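Local coordinates for protein extracellular serine protease (Aeromonas sobria, PDB 3WQB) that cleaves peptide bonds after paired basic residues, one of them lysine, as a secreted calcium-binding serine protease of the furin subfamily and probable virulence factor, at residues L493-S501 with K537-R548; L470-L481 with L585-D596. The protein carries 1 engineered substitution. One frame throughout, in Å; residues are numbered along the deposited sequence.

Contact 1 (L493-S501 with K537-R548); sequences LVSPAGTRS and KFYGESAQGTWR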
loop_
_atom_site.group_PDB
_atom_site.type_symbol
_atom_site.label_atom_id
_atom_site.label_comp_id
_atom_site.label_asym_id
_atom_site.label_seq_id
_atom_site.Cartn_x
_atom_site.Cartn_y
_atom_site.Cartn_z
ATOM N N LEU A 493 4.314 -0.670 20.365
ATOM C CA LEU A 493 3.483 -1.700 20.980
ATOM C C LEU A 493 4.358 -2.842 21.481
ATOM O O LEU A 493 5.304 -3.253 20.796
ATOM C CB LEU A 493 2.460 -2.223 19.979
ATOM C CG LEU A 493 1.396 -3.206 20.482
ATOM C CD1 LEU A 493 0.468 -2.544 21.492
ATOM C CD2 LEU A 493 0.597 -3.791 19.324
ATOM N N VAL A 494 4.045 -3.346 22.679
ATOM C CA VAL A 494 4.810 -4.422 23.311
ATOM C C VAL A 494 3.891 -5.623 23.566
ATOM O O VAL A 494 2.801 -5.474 24.128
ATOM C CB VAL A 494 5.453 -3.954 24.650
ATOM C CG1 VAL A 494 6.422 -5.003 25.190
ATOM C CG2 VAL A 494 6.177 -2.601 24.506
ATOM N N SER A 495 4.319 -6.806 23.140
ATOM C CA SER A 495 3.525 -8.026 23.312
ATOM C C SER A 495 3.783 -8.677 24.675
ATOM O O SER A 495 4.732 -8.306 25.369
ATOM C CB SER A 495 3.854 -9.018 22.189
ATOM O OG SER A 495 5.127 -9.613 22.388
ATOM N N PRO A 496 2.960 -9.669 25.051
ATOM C CA PRO A 496 3.193 -10.398 26.304
ATOM C C PRO A 496 4.600 -11.000 26.410
ATOM O O PRO A 496 5.142 -11.099 27.514
ATOM C CB PRO A 496 2.115 -11.497 26.278
ATOM C CG PRO A 496 1.008 -10.889 25.480
ATOM C CD PRO A 496 1.689 -10.058 24.414
ATOM N N ALA A 497 5.198 -11.370 25.277
ATOM C CA ALA A 497 6.562 -11.911 25.253
ATOM C C ALA A 497 7.648 -10.846 25.452
ATOM O O ALA A 497 8.822 -11.180 25.618
ATOM C CB ALA A 497 6.795 -12.639 23.945
ATOM N N GLY A 498 7.253 -9.577 25.411
ATOM C CA GLY A 498 8.180 -8.470 25.556
ATOM C C GLY A 498 8.676 -7.969 24.210
ATOM O O GLY A 498 9.491 -7.053 24.149
ATOM N N THR A 499 8.205 -8.581 23.129
ATOM C CA THR A 499 8.558 -8.132 21.773
ATOM C C THR A 499 8.018 -6.727 21.505
ATOM O O THR A 499 6.898 -6.402 21.891
ATOM C CB THR A 499 7.977 -9.104 20.740
ATOM O OG1 THR A 499 8.345 -10.436 21.104
ATOM C CG2 THR A 499 8.477 -8.804 19.324
ATOM N N ARG A 500 8.812 -5.894 20.845
ATOM C CA ARG A 500 8.402 -4.515 20.594
ATOM C C ARG A 500 8.238 -4.245 19.107
ATOM O O ARG A 500 8.958 -4.833 18.277
ATOM C CB ARG A 500 9.447 -3.551 21.156
ATOM C CG ARG A 500 9.662 -3.690 22.655
ATOM C CD ARG A 500 10.839 -2.839 23.098
ATOM N NE ARG A 500 10.534 -1.413 23.045
ATOM C CZ ARG A 500 9.927 -0.737 24.017
ATOM N NH1 ARG A 500 9.577 -1.337 25.148
ATOM N NH2 ARG A 500 9.697 0.554 23.867
ATOM N N SER A 501 7.315 -3.342 18.768
ATOM C CA SER A 501 7.104 -2.946 17.377
ATOM C C SER A 501 6.755 -1.472 17.324
ATOM O O SER A 501 5.777 -1.039 17.955
ATOM C CB SER A 501 5.954 -3.753 16.782
ATOM O OG SER A 501 5.710 -3.395 15.429
ATOM N N LYS A 537 4.961 -7.672 13.227
ATOM C CA LYS A 537 6.120 -8.103 14.011
ATOM C C LYS A 537 5.887 -9.319 14.899
ATOM O O LYS A 537 6.837 -10.041 15.224
ATOM C CB LYS A 537 6.627 -6.922 14.841
ATOM C CG LYS A 537 7.722 -7.234 15.844
ATOM C CD LYS A 537 9.027 -7.649 15.162
ATOM C CE LYS A 537 10.120 -7.928 16.184
ATOM N NZ LYS A 537 10.547 -6.706 16.920
ATOM N N PHE A 538 4.634 -9.536 15.288
ATOM C CA PHE A 538 4.306 -10.530 16.310
ATOM C C PHE A 538 3.861 -11.873 15.735
ATOM O O PHE A 538 3.388 -12.745 16.456
ATOM C CB PHE A 538 3.255 -9.958 17.265
ATOM C CG PHE A 538 3.611 -8.606 17.791
ATOM C CD1 PHE A 538 4.581 -8.462 18.770
ATOM C CD2 PHE A 538 2.977 -7.462 17.302
ATOM C CE1 PHE A 538 4.922 -7.203 19.255
ATOM C CE2 PHE A 538 3.314 -6.193 17.784
ATOM C CZ PHE A 538 4.284 -6.071 18.766
ATOM N N TYR A 539 4.036 -12.042 14.428
ATOM C CA TYR A 539 3.590 -13.240 13.733
ATOM C C TYR A 539 4.109 -14.507 14.398
ATOM O O TYR A 539 5.321 -14.714 14.519
ATOM C CB TYR A 539 4.063 -13.177 12.280
ATOM C CG TYR A 539 3.419 -14.190 11.368
ATOM C CD1 TYR A 539 2.295 -13.853 10.618
ATOM C CD2 TYR A 539 3.926 -15.492 11.257
ATOM C CE1 TYR A 539 1.697 -14.781 9.776
ATOM C CE2 TYR A 539 3.328 -16.431 10.410
ATOM C CZ TYR A 539 2.221 -16.063 9.669
ATOM O OH TYR A 539 1.618 -16.972 8.833
ATOM N N GLY A 540 3.174 -15.367 14.803
ATOM C CA GLY A 540 3.521 -16.651 15.393
ATOM C C GLY A 540 3.534 -16.680 16.912
ATOM O O GLY A 540 3.544 -17.753 17.505
ATOM N N GLU A 541 3.577 -15.510 17.545
ATOM C CA GLU A 541 3.591 -15.423 19.013
ATOM C C GLU A 541 2.233 -15.774 19.623
ATOM O O GLU A 541 1.205 -15.704 18.952
ATOM C CB GLU A 541 3.986 -14.008 19.461
ATOM C CG GLU A 541 5.434 -13.651 19.173
ATOM C CD GLU A 541 5.911 -12.392 19.866
ATOM O OE1 GLU A 541 5.145 -11.763 20.634
ATOM O OE2 GLU A 541 7.077 -12.021 19.629
ATOM N N SER A 542 2.235 -16.127 20.908
ATOM C CA SER A 542 1.004 -16.293 21.661
ATOM C C SER A 542 0.443 -14.922 22.031
ATOM O O SER A 542 1.182 -14.035 22.475
ATOM C CB SER A 542 1.249 -17.117 22.921
ATOM O OG SER A 542 0.092 -17.114 23.748
ATOM N N ALA A 543 -0.861 -14.751 21.852
ATOM C CA ALA A 543 -1.536 -13.492 22.158
ATOM C C ALA A 543 -1.831 -13.293 23.642
ATOM O O ALA A 543 -2.084 -12.175 24.076
ATOM C CB ALA A 543 -2.834 -13.386 21.364
ATOM N N GLN A 544 -1.801 -14.375 24.417
ATOM C CA GLN A 544 -2.299 -14.343 25.791
ATOM C C GLN A 544 -1.379 -13.573 26.718
ATOM O O GLN A 544 -0.185 -13.852 26.798
ATOM C CB GLN A 544 -2.505 -15.764 26.298
ATOM C CG GLN A 544 -3.228 -15.866 27.623
ATOM C CD GLN A 544 -3.454 -17.310 28.010
ATOM O OE1 GLN A 544 -2.508 -18.031 28.317
ATOM N NE2 GLN A 544 -4.705 -17.746 27.965
ATOM N N GLY A 545 -1.955 -12.613 27.435
ATOM C CA GLY A 545 -1.194 -11.791 28.355
ATOM C C GLY A 545 -1.364 -10.321 28.063
ATOM O O GLY A 545 -2.282 -9.910 27.343
ATOM N N THR A 546 -0.464 -9.525 28.627
ATOM C CA THR A 546 -0.587 -8.084 28.548
ATOM C C THR A 546 0.122 -7.488 27.339
ATOM O O THR A 546 1.261 -7.858 27.021
ATOM C CB THR A 546 -0.083 -7.395 29.830
ATOM O OG1 THR A 546 1.210 -7.901 30.184
ATOM C CG2 THR A 546 -1.036 -7.637 31.008
ATOM N N TRP A 547 -0.586 -6.585 26.672
ATOM C CA TRP A 547 -0.071 -5.792 25.560
ATOM C C TRP A 547 -0.010 -4.331 25.984
ATOM O O TRP A 547 -0.955 -3.811 26.581
ATOM C CB TRP A 547 -1.003 -5.928 24.365
ATOM C CG TRP A 547 -1.023 -7.286 23.736
ATOM C CD1 TRP A 547 -1.678 -8.396 24.185
ATOM C CD2 TRP A 547 -0.395 -7.655 22.507
ATOM N NE1 TRP A 547 -1.470 -9.450 23.321
ATOM C CE2 TRP A 547 -0.691 -9.016 22.277
ATOM C CE3 TRP A 547 0.401 -6.960 21.578
ATOM C CZ2 TRP A 547 -0.206 -9.705 21.157
ATOM C CZ3 TRP A 547 0.884 -7.643 20.471
ATOM C CH2 TRP A 547 0.569 -9.002 20.267
ATOM N N ARG A 548 1.098 -3.663 25.687
ATOM C CA ARG A 548 1.291 -2.292 26.139
ATOM C C ARG A 548 1.544 -1.325 24.990
ATOM O O ARG A 548 2.413 -1.559 24.150
ATOM C CB ARG A 548 2.445 -2.227 27.150
ATOM C CG ARG A 548 2.740 -0.835 27.693
ATOM C CD ARG A 548 3.801 -0.862 28.774
ATOM N NE ARG A 548 5.149 -1.117 28.265
ATOM C CZ ARG A 548 5.824 -2.252 28.442
ATOM N NH1 ARG A 548 5.264 -3.267 29.095
ATOM N NH2 ARG A 548 7.053 -2.385 27.950
HETATM O O HOH W 1 3.548 -12.537 22.823
#
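V494 and R548 form an antiparallel hydrogen-bonded pair, V494 N to R548 O 2.8 Å and R548 N to V494 O 2.9 Å. Beyond it 493-501 folds back on itself: a type I turn from S495 to G498 closes a hairpin whose second arm begins at R500. The loop 537-544 lies against this hairpin. E541 grips the two ends of the hairpin loop. S495 OG donates to OE1 at 2.8 Å, on its syn lone pair; T499 OG1 donates in a short bond to OE2, 2.5 Å, on the syn side but tilted from the carboxylate plane. The backbone N of A403 holds OE2 as well. One water bridges A497 N, E541 OE1 and S542 O. All this belongs to the P-domain; the strands lie in an antiparallel sheet where 489-494 sits between 545-553 and 500-502. W547 offers one ring face to the hairpin. P496 CD sits over the five-membered ring, 3.4 Å from its centroid, and S495 CB over the six-membered ring. W547 NE1 donates to A543 O at 2.9 Å, which helps to hold the indole. The F538 ring turns its edge to L493 O and T499 O. K537 bends at chi2 (66°) and chi4 (-67°), bringing NZ to R500 O at 2.8 Å; E400 is its salt-bridge partner.

Contact 2 (L470-L481 with L585-D596); sequences LTVEAVQVMVSL and LISWSLRVLGHD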
loop_
_atom_site.group_PDB
_atom_site.type_symbol
_atom_site.label_atom_id
_atom_site.label_comp_id
_atom_site.label_asym_id
_atom_site.label_seq_id
_atom_site.Cartn_x
_atom_site.Cartn_y
_atom_site.Cartn_z
ATOM N N LEU A 470 -4.369 -17.514 21.566
ATOM C CA LEU A 470 -4.386 -17.410 20.114
ATOM C C LEU A 470 -2.968 -17.243 19.621
ATOM O O LEU A 470 -2.163 -16.576 20.271
ATOM C CB LEU A 470 -5.222 -16.205 19.671
ATOM C CG LEU A 470 -5.865 -16.281 18.286
ATOM C CD1 LEU A 470 -6.984 -17.322 18.282
ATOM C CD2 LEU A 470 -6.408 -14.924 17.845
ATOM N N THR A 471 -2.668 -17.836 18.470
ATOM C CA THR A 471 -1.419 -17.581 17.769
ATOM C C THR A 471 -1.654 -16.363 16.895
ATOM O O THR A 471 -2.581 -16.335 16.090
ATOM C CB THR A 471 -1.012 -18.788 16.929
ATOM O OG1 THR A 471 -0.792 -19.898 17.810
ATOM C CG2 THR A 471 0.257 -18.493 16.118
ATOM N N VAL A 472 -0.812 -15.351 17.075
ATOM C CA VAL A 472 -0.960 -14.077 16.385
ATOM C C VAL A 472 -0.550 -14.183 14.921
ATOM O O VAL A 472 0.443 -14.835 14.577
ATOM C CB VAL A 472 -0.100 -12.976 17.056
ATOM C CG1 VAL A 472 -0.206 -11.660 16.289
ATOM C CG2 VAL A 472 -0.498 -12.768 18.509
ATOM N N GLU A 473 -1.329 -13.544 14.058
ATOM C CA GLU A 473 -0.865 -13.249 12.706
ATOM C C GLU A 473 -0.554 -11.761 12.625
ATOM O O GLU A 473 0.589 -11.375 12.355
ATOM C CB GLU A 473 -1.886 -13.695 11.655
ATOM C CG GLU A 473 -2.007 -15.219 11.574
ATOM C CD GLU A 473 -3.293 -15.703 10.932
ATOM O OE1 GLU A 473 -3.721 -15.142 9.898
ATOM O OE2 GLU A 473 -3.869 -16.673 11.459
ATOM N N ALA A 474 -1.554 -10.916 12.886
ATOM C CA ALA A 474 -1.337 -9.477 12.866
ATOM C C ALA A 474 -2.082 -8.851 14.022
ATOM O O ALA A 474 -3.010 -9.454 14.582
ATOM C CB ALA A 474 -1.800 -8.876 11.537
ATOM N N VAL A 475 -1.648 -7.653 14.398
ATOM C CA VAL A 475 -2.390 -6.845 15.360
ATOM C C VAL A 475 -2.728 -5.489 14.761
ATOM O O VAL A 475 -1.896 -4.870 14.074
ATOM C CB VAL A 475 -1.653 -6.665 16.731
ATOM C CG1 VAL A 475 -1.465 -8.002 17.425
ATOM C CG2 VAL A 475 -0.321 -5.974 16.569
ATOM N N GLN A 476 -3.948 -5.035 15.026
ATOM C CA GLN A 476 -4.373 -3.690 14.691
ATOM C C GLN A 476 -4.563 -2.905 15.967
ATOM O O GLN A 476 -5.013 -3.446 16.988
ATOM C CB GLN A 476 -5.684 -3.700 13.915
ATOM C CG GLN A 476 -5.587 -4.338 12.540
ATOM C CD GLN A 476 -6.944 -4.565 11.926
ATOM O OE1 GLN A 476 -7.842 -5.095 12.582
ATOM N NE2 GLN A 476 -7.101 -4.191 10.658
ATOM N N VAL A 477 -4.209 -1.630 15.895
ATOM C CA VAL A 477 -4.383 -0.696 16.997
ATOM C C VAL A 477 -5.056 0.560 16.455
ATOM O O VAL A 477 -4.717 1.033 15.362
ATOM C CB VAL A 477 -3.010 -0.351 17.648
ATOM C CG1 VAL A 477 -3.070 0.868 18.531
ATOM C CG2 VAL A 477 -2.486 -1.523 18.451
ATOM N N MET A 478 -6.022 1.090 17.200
ATOM C CA MET A 478 -6.522 2.439 16.933
ATOM C C MET A 478 -6.094 3.318 18.086
ATOM O O MET A 478 -6.105 2.870 19.232
ATOM C CB MET A 478 -8.041 2.456 16.785
ATOM C CG MET A 478 -8.510 1.789 15.507
ATOM S SD MET A 478 -10.286 1.932 15.292
ATOM C CE MET A 478 -10.917 0.967 16.666
ATOM N N VAL A 479 -5.679 4.545 17.780
ATOM C CA VAL A 479 -5.220 5.491 18.815
ATOM C C VAL A 479 -5.950 6.823 18.697
ATOM O O VAL A 479 -6.159 7.343 17.591
ATOM C CB VAL A 479 -3.676 5.728 18.767
ATOM C CG1 VAL A 479 -3.246 6.733 19.847
ATOM C CG2 VAL A 479 -2.926 4.430 18.961
ATOM N N SER A 480 -6.344 7.352 19.854
ATOM C CA SER A 480 -6.883 8.704 19.956
ATOM C C SER A 480 -6.074 9.460 20.994
ATOM O O SER A 480 -5.852 8.968 22.099
ATOM C CB SER A 480 -8.363 8.677 20.344
ATOM O OG SER A 480 -9.107 8.037 19.320
ATOM N N LEU A 481 -5.606 10.647 20.614
ATOM C CA LEU A 481 -4.816 11.493 21.500
ATOM C C LEU A 481 -4.875 12.935 21.021
ATOM O O LEU A 481 -5.185 13.203 19.857
ATOM C CB LEU A 481 -3.360 10.992 21.603
ATOM C CG LEU A 481 -2.485 10.921 20.349
ATOM C CD1 LEU A 481 -1.901 12.292 20.003
ATOM C CD2 LEU A 481 -1.361 9.921 20.568
ATOM N N LEU A 585 -3.039 11.294 25.966
ATOM C CA LEU A 585 -3.579 10.057 25.407
ATOM C C LEU A 585 -5.034 9.926 25.855
ATOM O O LEU A 585 -5.333 9.998 27.051
ATOM C CB LEU A 585 -2.764 8.846 25.872
ATOM C CG LEU A 585 -3.206 7.467 25.379
ATOM C CD1 LEU A 585 -3.176 7.357 23.846
ATOM C CD2 LEU A 585 -2.352 6.388 26.007
ATOM N N ILE A 586 -5.925 9.748 24.888
ATOM C CA ILE A 586 -7.365 9.666 25.145
ATOM C C ILE A 586 -7.826 8.209 25.263
ATOM O O ILE A 586 -8.446 7.815 26.251
ATOM C CB ILE A 586 -8.175 10.428 24.052
ATOM C CG1 ILE A 586 -7.812 11.918 24.059
ATOM C CG2 ILE A 586 -9.691 10.217 24.236
ATOM C CD1 ILE A 586 -8.227 12.671 22.804
ATOM N N SER A 587 -7.515 7.408 24.248
ATOM C CA SER A 587 -7.924 6.016 24.234
ATOM C C SER A 587 -7.093 5.277 23.217
ATOM O O SER A 587 -6.514 5.882 22.321
ATOM C CB SER A 587 -9.398 5.881 23.848
ATOM O OG SER A 587 -9.612 6.242 22.499
ATOM N N TRP A 588 -7.050 3.960 23.354
ATOM C CA TRP A 588 -6.583 3.120 22.272
ATOM C C TRP A 588 -7.380 1.838 22.276
ATOM O O TRP A 588 -8.007 1.497 23.286
ATOM C CB TRP A 588 -5.077 2.856 22.354
ATOM C CG TRP A 588 -4.622 1.983 23.482
ATOM C CD1 TRP A 588 -4.682 2.262 24.818
ATOM C CD2 TRP A 588 -4.006 0.694 23.367
ATOM N NE1 TRP A 588 -4.151 1.228 25.538
ATOM C CE2 TRP A 588 -3.726 0.251 24.674
ATOM C CE3 TRP A 588 -3.684 -0.137 22.283
ATOM C CZ2 TRP A 588 -3.113 -0.978 24.930
ATOM C CZ3 TRP A 588 -3.070 -1.355 22.537
ATOM C CH2 TRP A 588 -2.788 -1.762 23.850
ATOM N N SER A 589 -7.363 1.140 21.146
ATOM C CA SER A 589 -8.042 -0.135 21.016
ATOM C C SER A 589 -7.108 -1.135 20.355
ATOM O O SER A 589 -6.293 -0.768 19.512
ATOM C CB SER A 589 -9.323 0.011 20.195
ATOM O OG SER A 589 -10.232 0.888 20.823
ATOM N N LEU A 590 -7.249 -2.395 20.747
ATOM C CA LEU A 590 -6.412 -3.477 20.246
ATOM C C LEU A 590 -7.260 -4.579 19.640
ATOM O O LEU A 590 -8.222 -5.041 20.263
ATOM C CB LEU A 590 -5.558 -4.059 21.389
ATOM C CG LEU A 590 -4.668 -5.260 21.073
ATOM C CD1 LEU A 590 -3.588 -4.909 20.043
ATOM C CD2 LEU A 590 -4.029 -5.787 22.344
ATOM N N ARG A 591 -6.893 -4.991 18.430
ATOM C CA ARG A 591 -7.495 -6.155 17.806
ATOM C C ARG A 591 -6.425 -7.155 17.419
ATOM O O ARG A 591 -5.501 -6.842 16.659
ATOM C CB ARG A 591 -8.342 -5.788 16.583
ATOM C CG ARG A 591 -9.085 -6.995 16.045
ATOM C CD ARG A 591 -10.123 -6.611 15.042
ATOM N NE ARG A 591 -11.301 -7.446 15.226
ATOM C CZ ARG A 591 -12.403 -7.371 14.493
ATOM N NH1 ARG A 591 -12.484 -6.496 13.500
ATOM N NH2 ARG A 591 -13.426 -8.180 14.759
ATOM N N VAL A 592 -6.540 -8.364 17.956
ATOM C CA VAL A 592 -5.645 -9.445 17.570
ATOM C C VAL A 592 -6.307 -10.315 16.487
ATOM O O VAL A 592 -7.444 -10.766 16.649
ATOM C CB VAL A 592 -5.248 -10.297 18.792
ATOM C CG1 VAL A 592 -4.280 -11.384 18.383
ATOM C CG2 VAL A 592 -4.605 -9.431 19.867
ATOM N N LEU A 593 -5.589 -10.526 15.381
ATOM C CA LEU A 593 -6.023 -11.408 14.295
ATOM C C LEU A 593 -5.085 -12.606 14.274
ATOM O O LEU A 593 -3.868 -12.444 14.227
ATOM C CB LEU A 593 -5.963 -10.666 12.955
ATOM C CG LEU A 593 -6.834 -9.417 12.839
ATOM C CD1 LEU A 593 -6.081 -8.175 13.253
ATOM C CD2 LEU A 593 -7.306 -9.296 11.401
ATOM N N GLY A 594 -5.635 -13.811 14.351
ATOM C CA GLY A 594 -4.784 -14.979 14.380
ATOM C C GLY A 594 -5.585 -16.247 14.256
ATOM O O GLY A 594 -6.613 -16.283 13.591
ATOM N N HIS A 595 -5.098 -17.304 14.890
ATOM C CA HIS A 595 -5.778 -18.587 14.799
ATOM C C HIS A 595 -5.544 -19.415 16.045
ATOM O O HIS A 595 -4.618 -19.163 16.822
ATOM C CB HIS A 595 -5.339 -19.351 13.540
ATOM C CG HIS A 595 -3.875 -19.648 13.495
ATOM N ND1 HIS A 595 -2.956 -18.783 12.936
ATOM C CD2 HIS A 595 -3.165 -20.705 13.956
ATOM C CE1 HIS A 595 -1.744 -19.296 13.054
ATOM N NE2 HIS A 595 -1.844 -20.464 13.664
ATOM N N ASP A 596 -6.399 -20.416 16.215
ATOM C CA ASP A 596 -6.311 -21.350 17.327
ATOM C C ASP A 596 -5.463 -22.550 16.917
ATOM O O ASP A 596 -5.918 -23.403 16.158
ATOM C CB ASP A 596 -7.738 -21.775 17.713
ATOM C CG ASP A 596 -7.775 -22.877 18.756
ATOM O OD1 ASP A 596 -6.727 -23.198 19.352
ATOM O OD2 ASP A 596 -8.879 -23.420 18.967
HETATM O O HOH W 2 -10.530 -5.018 12.103
#
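This is a long antiparallel strand pairing, largely buried, in the P-domain sheet that also holds strands 436-444 and 527-535. Backbone bonds run from T471 with H595 to S480 with S587. The axes of 474-481 and 585-595 come within 4.5 Å, their directions 169° apart. Two classic beta bulges shift the register. At one, L593 O accepts from both E473 N and A474 N; at the other, S480 O accepts from I586 N and S587 N. V475, V477, V479, L590, V592 and W588 share one face. V477 CG1 meets the edge of the W588 ring at CE3, 3.9 Å away. On the other face a water joins Q476 OE1 to R591 NH1, while Q476 NE2 reaches S251 O and R591 NE reaches L438 O. Near the E473-A474 bulge, H595 CG stands between its backbone N and carbonyl carbon (chi1 60°), which sets the ring beside T471 and E473. ND1 donates to E473 OE2 at 2.7 Å. That oxygen lies near the ring plane; the N-H meets it on the anti side, tilted from the carboxylate plane. R359 forms a salt bridge to it. T471 CB lies over one imidazole face, offset toward the rim, a CH-pi contact. The apolar face meets L493 of a second antiparallel sheet, as in the beta-sandwich P-domain of furin-like proteases.

The two contacts lie in the P-domain, their centres about 10 Å apart. Along the chain, 470-481 comes first, 493-501 and 537-548 follow, and 585-596 comes last, so contact 2 brackets contact 1. They belong to different antiparallel sheets. Strand 471-482 leads on to strand 489-494 and so passes from one sheet to the other. L493, of contact 1, packs on V475, V477 and W588, of contact 2. The contacts also meet through backbone bonds: A543 N to L470 O at 2.7 Å and V472 N to E541 O at 2.8 Å are probable hydrogen bonds. The loop 537-544 thus ties the start of strand 471-482 to the neighbouring sheet, and the two sheets pack as one domain.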